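Local structure of aminotransferase AspB (Helicobacter pylori 26695, 3EZS) at residues Ser58-Ser63 / Ala267-Ser272; Ser87-Arg92 / Leu260-Ala265; Leu238-Ile243 / Ala274-Asp279. The protein probably transfers amino groups between amino acids and 2-oxo acids using pyridoxal 5'-phosphate, as other class I and II aminotransferases do. All blocks are in the same frame, centred on the assembly; numbering follows the deposited sequence. Where two conformers were deposited one is given.

Contact 1: residues Ser58-Ser63 / Ala267-Ser272; sequences SAFEES and AIQKAS
The Phe60 ring and the carboxamide of Gln269 meet at a slant, their planes 66° apart, so that neither lies flat on the other. Ring atom CD2 of Phe60 comes within 3.6 Å of Gln269 CD, while at the far side of the ring Phe60 CE1 reaches the carbonyl O of Ser87, 3.3 Å away. A phenylalanine suits this buried spot because the amide's polar atoms have hydrogen-bond partners of their own, so its carbon side can lie against the phenyl ring. The carboxylate of Glu61, the third flat group, is turned obliquely to the same amide.

Both ends of the amide are used. Glu61 N donates to Gln269 OE1 over 2.8 Å in a nearly straight bond, 174° at the hydrogen, which falls on a lone pair in the carbonyl plane. On the other side of the amide, Gln269 NE2 gives one hydrogen to a water 2.9 Å away and another to the backbone O of Ser264. That water in turn donates to Glu61 OE2 over 2.7 Å. Three partners therefore fix the rotation of the amide, and an extended chain beyond CG (chi2 -169°) carries it across the gap. Glutamine fits here because it both donates and accepts at the end of a long arm.

Ser63 OG and Lys270 NZ, 3.7 Å apart, share Glu273: the lysine through a salt bridge, the serine through a hydrogen bond. These polar groups occupy the more exposed margin.

The side chain of Gln269, in the first turn of helix 266-277, thus accepts from the backbone N of Glu61, the N-cap residue of helix 62-76, and so joins the starts of two helices in this class I and II aminotransferase fold.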
# COMPACT_ATOMS: atom_id res chain seq x y z
N SER A 58 3.32 8.61 6.20
CA SER A 58 2.29 8.31 5.20
C SER A 58 2.23 9.38 4.10
O SER A 58 1.87 9.07 2.96
CB SER A 58 0.92 8.09 5.83
OG SER A 58 0.44 9.25 6.47
N ALA A 59 2.59 10.62 4.46
CA ALA A 59 2.63 11.75 3.53
C ALA A 59 3.90 11.78 2.67
O ALA A 59 4.00 12.60 1.76
CB ALA A 59 2.53 13.05 4.31
N PHE A 60 4.85 10.90 2.97
CA PHE A 60 6.16 10.87 2.31
C PHE A 60 6.93 12.14 2.71
O PHE A 60 6.36 13.08 3.24
CB PHE A 60 6.06 10.74 0.78
CG PHE A 60 5.47 9.44 0.31
CD1 PHE A 60 4.12 9.22 0.34
CD2 PHE A 60 6.29 8.44 -0.20
CE1 PHE A 60 3.57 8.04 -0.11
CE2 PHE A 60 5.75 7.24 -0.64
CZ PHE A 60 4.39 7.05 -0.61
N GLU A 61 8.22 12.15 2.44
CA GLU A 61 9.07 13.26 2.81
C GLU A 61 8.74 14.54 2.06
O GLU A 61 8.41 14.51 0.88
CB GLU A 61 10.55 12.89 2.59
CG GLU A 61 11.06 11.80 3.54
CD GLU A 61 10.93 12.23 4.99
OE1 GLU A 61 11.56 13.24 5.36
OE2 GLU A 61 10.20 11.57 5.77
N GLU A 62 8.85 15.67 2.77
CA GLU A 62 8.63 16.99 2.19
C GLU A 62 9.47 17.23 0.95
O GLU A 62 9.01 17.88 0.02
CB GLU A 62 8.96 18.08 3.21
CG GLU A 62 7.88 18.31 4.23
CD GLU A 62 6.59 18.76 3.57
OE1 GLU A 62 6.65 19.69 2.72
OE2 GLU A 62 5.53 18.18 3.88
N SER A 63 10.70 16.72 0.96
CA SER A 63 11.61 16.90 -0.15
C SER A 63 11.09 16.19 -1.40
O SER A 63 11.24 16.69 -2.48
CB SER A 63 13.02 16.42 0.23
OG SER A 63 13.02 15.07 0.64
N ALA A 267 15.06 5.82 1.84
CA ALA A 267 16.08 5.61 0.84
C ALA A 267 15.44 5.49 -0.54
O ALA A 267 15.99 5.99 -1.53
CB ALA A 267 16.90 4.39 1.18
N ILE A 268 14.29 4.80 -0.61
CA ILE A 268 13.55 4.68 -1.87
C ILE A 268 13.02 6.05 -2.30
O ILE A 268 13.05 6.40 -3.49
CB ILE A 268 12.37 3.68 -1.76
CG1 ILE A 268 12.88 2.22 -1.69
CG2 ILE A 268 11.39 3.86 -2.93
CD1 ILE A 268 13.55 1.64 -2.98
N GLN A 269 12.54 6.82 -1.32
CA GLN A 269 12.04 8.16 -1.57
C GLN A 269 13.15 9.11 -2.04
O GLN A 269 12.88 9.98 -2.86
CB GLN A 269 11.40 8.73 -0.32
CG GLN A 269 10.24 7.90 0.28
CD GLN A 269 9.50 8.66 1.36
OE1 GLN A 269 9.28 9.86 1.22
NE2 GLN A 269 9.11 7.97 2.44
N LYS A 270 14.38 8.96 -1.54
CA LYS A 270 15.51 9.79 -2.04
C LYS A 270 15.78 9.50 -3.51
O LYS A 270 16.02 10.43 -4.29
CB LYS A 270 16.83 9.60 -1.26
CG LYS A 270 17.05 10.58 -0.13
CD LYS A 270 17.17 12.05 -0.60
CE LYS A 270 17.05 13.03 0.59
NZ LYS A 270 16.58 14.39 0.16
N ALA A 271 15.81 8.21 -3.87
CA ALA A 271 16.01 7.81 -5.28
C ALA A 271 14.84 8.31 -6.16
O ALA A 271 15.05 8.74 -7.31
CB ALA A 271 16.20 6.29 -5.41
N SER A 272 13.63 8.26 -5.63
CA SER A 272 12.45 8.80 -6.33
C SER A 272 12.63 10.28 -6.53
O SER A 272 12.34 10.80 -7.60
CB SER A 272 11.18 8.59 -5.54
OG SER A 272 10.87 7.22 -5.45
O HOH W 1 9.02 9.19 5.07

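Contact 2: residues Ser87-Arg92 / Leu260-Ala265; sequences STLGSR and LGYTSA. With PO4 (phosphate ion), chain C.
Leu89 reaches across with its two methyls divided between separate targets, and the close fit of this contact lies there. CD1 comes to 3.7 Å from Ser264 CB and lies near the carbonyl O of Thr263, whereas CD2 stops 4.1 Å from Tyr262 CD1, near the ring plane, so the tyrosine meets leucine at its edge. With CG swung opposite the backbone N (chi1 -155°), the branched end of Leu89 spans all three residues; a forked hydrophobic side chain suits a place enclosed by a ring edge, a CB and backbone. Leu89 and Tyr262 are each the centre of an inverse gamma turn, and these tight bends present their side chains to one another.

The other end of 87-92 does not pack against 260-265 and is partly exposed, its order coming from hydrogen bonds to a phosphate ion. Ser91 and the backbone N of Arg92 face the ion, while the Arg92 side chain extends to a weak bond with Ala258 O of the second subunit. Ser91 N (at 163°) and Ser91 OG both donate to phosphate O1 over 2.9 Å. Arg92 N makes a longer bond of 3.3 Å to O2. Gly90 suits its position because its backbone angles would press any CB against the preceding carbonyl O, and the phosphate would crowd it too. Thr88 OG1 steadies this turn by donating to Gly90 O over 2.7 Å. The ion probably marks the cofactor phosphate site, as in related enzymes.

Strand 85-88 leads through this turn into helix 92-102, whose start faces the ion. Segment 260-265 links helices 247-257 and 266-277 along the dimer interface, where Tyr262 stacks on Tyr262 of the second subunit and bonds through OH to Leu260 O of that subunit.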
# COMPACT_ATOMS: atom_id res chain seq x y z
N SER A 87 1.73 12.77 -2.39
CA SER A 87 2.67 11.73 -2.84
C SER A 87 2.05 10.36 -2.59
O SER A 87 1.49 10.13 -1.50
CB SER A 87 3.99 11.81 -2.06
OG SER A 87 4.73 12.99 -2.33
N THR A 88 2.16 9.46 -3.57
CA THR A 88 1.56 8.12 -3.46
C THR A 88 2.54 6.99 -3.85
O THR A 88 3.61 7.24 -4.40
CB THR A 88 0.29 8.03 -4.34
OG1 THR A 88 0.65 8.07 -5.73
CG2 THR A 88 -0.65 9.19 -4.04
N LEU A 89 2.15 5.76 -3.55
CA LEU A 89 2.97 4.59 -3.78
C LEU A 89 2.68 4.05 -5.19
O LEU A 89 2.20 2.93 -5.35
CB LEU A 89 2.67 3.52 -2.71
CG LEU A 89 3.80 2.53 -2.45
CD1 LEU A 89 4.96 3.30 -1.79
CD2 LEU A 89 3.35 1.38 -1.59
N GLY A 90 3.03 4.83 -6.20
CA GLY A 90 2.69 4.50 -7.58
C GLY A 90 1.27 4.99 -7.85
O GLY A 90 0.66 5.64 -7.01
N SER A 91 0.74 4.69 -9.03
CA SER A 91 -0.62 5.10 -9.37
C SER A 91 -1.68 4.01 -9.12
O SER A 91 -2.86 4.32 -8.92
CB SER A 91 -0.68 5.55 -10.84
OG SER A 91 -0.39 4.47 -11.72
N ARG A 92 -1.27 2.75 -9.14
CA ARG A 92 -2.22 1.65 -9.04
C ARG A 92 -3.12 1.74 -7.81
O ARG A 92 -4.33 1.61 -7.88
CB ARG A 92 -1.49 0.30 -9.05
CG ARG A 92 -2.44 -0.86 -9.21
CD ARG A 92 -1.78 -2.20 -9.02
NE ARG A 92 -2.77 -3.25 -9.25
CZ ARG A 92 -3.10 -3.76 -10.44
NH1 ARG A 92 -2.49 -3.34 -11.56
NH2 ARG A 92 -4.04 -4.70 -10.52
N LEU A 260 -3.90 3.73 5.84
CA LEU A 260 -3.71 2.70 4.83
C LEU A 260 -2.38 1.95 4.79
O LEU A 260 -2.35 0.83 4.29
CB LEU A 260 -3.98 3.30 3.45
CG LEU A 260 -5.31 4.02 3.24
CD1 LEU A 260 -5.28 4.69 1.87
CD2 LEU A 260 -6.49 3.07 3.38
N GLY A 261 -1.30 2.55 5.29
CA GLY A 261 0.00 1.89 5.30
C GLY A 261 0.70 1.76 3.96
O GLY A 261 1.46 0.79 3.73
N TYR A 262 0.43 2.71 3.06
CA TYR A 262 1.11 2.75 1.76
C TYR A 262 2.39 3.60 1.88
O TYR A 262 2.48 4.70 1.32
CB TYR A 262 0.22 3.36 0.67
CG TYR A 262 -0.90 2.48 0.14
CD1 TYR A 262 -0.62 1.46 -0.77
CD2 TYR A 262 -2.23 2.71 0.49
CE1 TYR A 262 -1.63 0.67 -1.28
CE2 TYR A 262 -3.26 1.93 -0.03
CZ TYR A 262 -2.94 0.91 -0.92
OH TYR A 262 -3.95 0.12 -1.46
N THR A 263 3.39 3.07 2.59
CA THR A 263 4.63 3.80 2.83
C THR A 263 5.84 3.10 2.21
O THR A 263 5.79 1.92 1.83
CB THR A 263 4.84 4.02 4.33
OG1 THR A 263 4.91 2.75 4.96
CG2 THR A 263 3.67 4.82 4.95
N SER A 264 6.92 3.86 2.10
CA SER A 264 8.13 3.42 1.43
C SER A 264 9.38 3.90 2.19
O SER A 264 9.36 4.95 2.81
CB SER A 264 8.10 4.04 0.03
OG SER A 264 9.02 3.42 -0.83
N ALA A 265 10.45 3.11 2.13
CA ALA A 265 11.72 3.47 2.76
C ALA A 265 12.20 4.87 2.35
O ALA A 265 12.10 5.26 1.19
CB ALA A 265 12.78 2.46 2.36
P PO4 C . 2.19 2.24 -11.52
O1 PO4 C . 2.39 3.70 -11.22
O2 PO4 C . 1.52 1.55 -10.38
O3 PO4 C . 3.52 1.59 -11.71
O4 PO4 C . 1.30 2.12 -12.71

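Contact 3: residues Leu238-Ile243 / Ala274-Asp279; sequences LRSGFI and AAWLDD. With PO4 (phosphate ion), chain C.
Where helix 266-277 packs against the start of strand 241-245, the indole of Trp276 lies against Ser240, Gly241 and Phe242. Trp276 NE1 donates to Ser240 OG over 3.1 Å, nearly straight at 174°, and the hydroxyl oxygen lies in the indole plane. The serine therefore meets the ring at its edge, exactly where the N-H points. Its OG stands opposite the backbone N (chi1 -176°), which directs it to the helix. A small hydroxyl is well chosen in this buried place, since it satisfies the indole N-H without the bulk of a longer polar side chain.

Over one face of the indole comes Phe242, CE2 lying 3.7 Å from Trp276 CH2. The two rings are set obliquely, their planes 58° apart and the centroid of the phenyl 5.4 Å from that of the six-membered ring of Trp276. Gly241 CA lies at the indole edge, 4.4 Å from Trp276 CZ2.

Strand 241-245 is the antiparallel member of the otherwise parallel central sheet, the hallmark of the large domain in fold-type I pyridoxal phosphate enzymes. It runs between strands 85-88 and 223-228, and Phe242 also meets the ring of His227 on the latter. Leu64 and Gln68 of helix 62-76 touch the tryptophan as well.

Just before the strand, Arg239 turns away from the helix to the phosphate ion, gripping it with both terminal nitrogens: NH2 donates to O2 over 2.8 Å and NH1 to O3 over 3.1 Å. The phosphorus lies in the guanidinium plane. Arginine suits the place because two N-H groups pointing in parallel from one edge of the guanidinium can bind two oxygens of one anion, and Pro236 O accepts a further bond from NH1.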
# COMPACT_ATOMS: atom_id res chain seq x y z
N LEU A 238 10.49 1.62 -7.75
CA LEU A 238 10.46 2.71 -6.78
C LEU A 238 9.06 2.93 -6.19
O LEU A 238 8.96 3.42 -5.06
CB LEU A 238 11.01 4.02 -7.40
CG LEU A 238 12.52 4.07 -7.66
CD1 LEU A 238 12.90 5.35 -8.39
CD2 LEU A 238 13.37 3.95 -6.39
N ARG A 239 8.01 2.55 -6.93
CA ARG A 239 6.62 2.71 -6.51
C ARG A 239 6.38 4.16 -6.11
O ARG A 239 6.04 4.45 -4.97
CB ARG A 239 6.26 1.77 -5.34
CG ARG A 239 6.68 0.32 -5.46
CD ARG A 239 6.18 -0.41 -6.72
NE ARG A 239 4.76 -0.19 -7.00
CZ ARG A 239 4.24 0.41 -8.07
NH1 ARG A 239 4.97 0.88 -9.07
NH2 ARG A 239 2.92 0.53 -8.14
N SER A 240 6.59 5.07 -7.05
CA SER A 240 6.40 6.49 -6.82
C SER A 240 5.43 7.11 -7.82
O SER A 240 5.56 6.96 -9.04
CB SER A 240 7.72 7.26 -6.87
OG SER A 240 7.49 8.62 -6.55
N GLY A 241 4.46 7.82 -7.28
CA GLY A 241 3.46 8.52 -8.06
C GLY A 241 2.91 9.64 -7.20
O GLY A 241 3.42 9.90 -6.10
N PHE A 242 1.91 10.32 -7.74
CA PHE A 242 1.23 11.37 -7.02
C PHE A 242 -0.17 11.60 -7.59
O PHE A 242 -0.53 11.08 -8.65
CB PHE A 242 2.05 12.68 -6.96
CG PHE A 242 2.30 13.37 -8.30
CD1 PHE A 242 1.35 14.24 -8.84
CD2 PHE A 242 3.51 13.21 -8.96
CE1 PHE A 242 1.59 14.89 -10.06
CE2 PHE A 242 3.76 13.86 -10.16
CZ PHE A 242 2.79 14.71 -10.71
N ILE A 243 -0.94 12.34 -6.82
CA ILE A 243 -2.27 12.79 -7.19
C ILE A 243 -2.29 14.29 -6.88
O ILE A 243 -1.90 14.71 -5.79
CB ILE A 243 -3.40 12.02 -6.48
CG1 ILE A 243 -4.76 12.54 -6.95
CG2 ILE A 243 -3.27 12.12 -4.96
CD1 ILE A 243 -5.89 11.64 -6.58
N ALA A 274 15.45 12.02 -6.69
CA ALA A 274 16.48 12.26 -7.69
C ALA A 274 15.88 12.09 -9.09
O ALA A 274 16.15 12.90 -9.97
CB ALA A 274 17.68 11.32 -7.47
N ALA A 275 15.02 11.08 -9.28
CA ALA A 275 14.34 10.83 -10.56
C ALA A 275 13.43 11.99 -10.96
O ALA A 275 13.50 12.47 -12.09
CB ALA A 275 13.54 9.49 -10.53
N TRP A 276 12.61 12.46 -10.02
CA TRP A 276 11.67 13.55 -10.34
C TRP A 276 12.34 14.88 -10.62
O TRP A 276 11.77 15.70 -11.31
CB TRP A 276 10.61 13.74 -9.25
CG TRP A 276 9.53 12.66 -9.15
CD1 TRP A 276 9.38 11.75 -8.15
CD2 TRP A 276 8.45 12.42 -10.08
NE1 TRP A 276 8.27 10.96 -8.40
CE2 TRP A 276 7.70 11.34 -9.58
CE3 TRP A 276 8.07 12.99 -11.30
CZ2 TRP A 276 6.56 10.84 -10.24
CZ3 TRP A 276 6.94 12.47 -11.97
CH2 TRP A 276 6.19 11.43 -11.41
N LEU A 277 13.52 15.12 -10.04
CA LEU A 277 14.27 16.35 -10.24
C LEU A 277 14.93 16.46 -11.63
O LEU A 277 15.25 17.56 -12.07
CB LEU A 277 15.37 16.47 -9.18
CG LEU A 277 15.06 16.77 -7.72
CD1 LEU A 277 16.22 16.36 -6.78
CD2 LEU A 277 14.70 18.26 -7.53
N ASP A 278 15.15 15.32 -12.29
CA ASP A 278 15.87 15.29 -13.56
C ASP A 278 14.98 14.98 -14.76
O ASP A 278 14.10 14.09 -14.69
CB ASP A 278 16.94 14.21 -13.50
CG ASP A 278 17.70 14.08 -14.79
OD1 ASP A 278 18.42 15.03 -15.14
OD2 ASP A 278 17.59 13.03 -15.44
N ASP A 279 15.22 15.71 -15.86
CA ASP A 279 14.48 15.52 -17.11
C ASP A 279 15.28 14.81 -18.21
O ASP A 279 14.69 14.27 -19.14
CB ASP A 279 14.02 16.89 -17.65
CG ASP A 279 12.94 17.53 -16.78
OD1 ASP A 279 12.24 16.83 -16.04
OD2 ASP A 279 12.79 18.76 -16.85
P PO4 C . 2.19 2.24 -11.52
O1 PO4 C . 2.39 3.70 -11.22
O2 PO4 C . 1.52 1.55 -10.38
O3 PO4 C . 3.52 1.59 -11.71
O4 PO4 C . 1.30 2.12 -12.71

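How the contacts relate
Contacts 2 and 3 are buried, whereas contact 1 lies farther out and is partly open to solvent. Contacts 1 and 3 draw on the first and last turns of helix 266-277: the first binds the start of helix 62-76 by an amide and a water, the last faces the sheet with an aromatic side chain. Contacts 2 and 3 share the sheet, since Thr88 N hydrogen-bonds Gly241 O between neighbouring strands, and both send residues to one phosphate ion. Contact 2 makes no hydrogen bond between its segments, resting on packing of Leu89, and is the most engaged with the second subunit, with eight residues in reach against two for contact 3 and one for contact 1; Gln269 NE2 joins it to contact 1 through Ser264 O.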